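Local structure of putative secreted cellulose binding protein (Streptomyces coelicolor, 4OY7) at residues V3-M6 / T11-C14. The protein cleaves cellulose oxidatively at its glycosidic bonds, using a copper ion held in this catalytic domain of a lytic polysaccharide monooxygenase. Residues are numbered along the deposited sequence; the frame is centred on the assembly and turned at random.
Sequences VAMM and TYLC
Thr11 OG1 lies 3.8 Å from Val3 CG2 and is claimed by two polar groups, a hydrogen bond with Trp47 O and a weak one with Ser9 OG. The valine methyl therefore meets a hydroxyl already satisfied, and the two side chains meet at about a right angle. In this lytic polysaccharide monooxygenase domain the contact packs helix 10-18 against the N-terminal strand 4-6, whose side-by-side Met5 and Met6 opposite Glu103 form a classic beta bulge. Tyr12 leaves its helix with CG on the far side from the backbone N (chi1 -179°), which brings the ring across to Met5. There Met5 CG stands over the ring centre in a CH-pi contact, 4.0 Å from the centroid of the Tyr12 ring and 10° off its normal. Met5 SD adds a Met-aromatic contact to the same ring, approaching only obliquely, at 5.1 Å from the centroid. The bend at chi3 (68°) carries the terminal methyl on to the phenol end, Met5 CE lying 3.7 Å from Tyr12 CZ. A serine in place of Tyr12 would probably leave the flank of Met5 without its aromatic cover and its thioether freer to turn. The Tyr12 ring also meets that of Trp47, and Cys14, in a disulfide with Cys32, ties helix 10-18 to helix 30-39. At the base of the side chain, Tyr12 CB rests 3.7 Å from Ala4 O.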
loop_
_atom_site.group_PDB
_atom_site.type_symbol
_atom_site.label_atom_id
_atom_site.label_comp_id
_atom_site.label_asym_id
_atom_site.label_seq_id
_atom_site.Cartn_x
_atom_site.Cartn_y
_atom_site.Cartn_z
ATOM N N VAL A 3 -2.924 -0.405 6.012
ATOM C CA VAL A 3 -2.510 -0.502 4.630
ATOM C C VAL A 3 -2.471 -2.001 4.266
ATOM O O VAL A 3 -2.664 -2.870 5.138
ATOM C CB VAL A 3 -1.127 0.133 4.402
ATOM C CG1 VAL A 3 -1.194 1.656 4.560
ATOM C CG2 VAL A 3 -0.069 -0.511 5.295
ATOM N N ALA A 4 -2.239 -2.297 2.987
ATOM C CA ALA A 4 -2.250 -3.635 2.505
ATOM C C ALA A 4 -1.152 -4.465 3.191
ATOM O O ALA A 4 -0.020 -3.990 3.374
ATOM C CB ALA A 4 -2.054 -3.665 1.005
ATOM N N MET A 5 -1.518 -5.693 3.587
ATOM C CA MET A 5 -0.550 -6.640 4.132
ATOM C C MET A 5 -0.141 -7.756 3.160
ATOM O O MET A 5 0.961 -8.301 3.257
ATOM C CB MET A 5 -1.099 -7.264 5.425
ATOM C CG MET A 5 -1.379 -6.244 6.526
ATOM S SD MET A 5 -2.349 -6.948 7.877
ATOM C CE MET A 5 -1.082 -8.045 8.470
ATOM N N MET A 6 -1.021 -8.094 2.217
ATOM C CA MET A 6 -0.769 -9.147 1.234
ATOM C C MET A 6 -1.560 -8.787 -0.026
ATOM O O MET A 6 -2.792 -8.745 0.051
ATOM C CB MET A 6 -1.287 -10.502 1.747
ATOM C CG MET A 6 -0.397 -11.190 2.770
ATOM S SD MET A 6 -0.607 -12.994 2.878
ATOM C CE MET A 6 -0.145 -13.475 1.227
ATOM N N THR A 11 5.284 0.504 3.414
ATOM C CA THR A 11 5.526 0.669 4.845
ATOM C C THR A 11 5.417 -0.658 5.614
ATOM O O THR A 11 6.151 -0.896 6.563
ATOM C CB THR A 11 4.630 1.716 5.504
ATOM O OG1 THR A 11 3.249 1.385 5.303
ATOM C CG2 THR A 11 4.958 3.124 4.984
ATOM N N TYR A 12 4.497 -1.521 5.204
ATOM C CA TYR A 12 4.320 -2.788 5.890
ATOM C C TYR A 12 5.497 -3.718 5.639
ATOM O O TYR A 12 6.061 -4.260 6.548
ATOM C CB TYR A 12 2.991 -3.445 5.489
ATOM C CG TYR A 12 2.756 -4.755 6.183
ATOM C CD1 TYR A 12 2.582 -4.815 7.566
ATOM C CD2 TYR A 12 2.754 -5.952 5.468
ATOM C CE1 TYR A 12 2.361 -6.028 8.216
ATOM C CE2 TYR A 12 2.533 -7.154 6.112
ATOM C CZ TYR A 12 2.355 -7.197 7.478
ATOM O OH TYR A 12 2.151 -8.440 8.104
ATOM N N LEU A 13 5.880 -3.874 4.382
ATOM C CA LEU A 13 7.026 -4.738 4.081
ATOM C C LEU A 13 8.304 -4.181 4.672
ATOM O O LEU A 13 9.165 -4.937 5.073
ATOM C CB LEU A 13 7.188 -4.968 2.592
ATOM C CG LEU A 13 6.076 -5.765 1.902
ATOM C CD1 LEU A 13 6.395 -6.026 0.444
ATOM C CD2 LEU A 13 5.777 -7.080 2.617
ATOM N N CYS A 14 8.440 -2.864 4.698
ATOM C CA CYS A 14 9.649 -2.307 5.250
ATOM C C CYS A 14 9.713 -2.517 6.762
ATOM O O CYS A 14 10.781 -2.823 7.319
ATOM C CB CYS A 14 9.825 -0.849 4.863
ATOM S SG CYS A 14 10.464 -0.625 3.169
#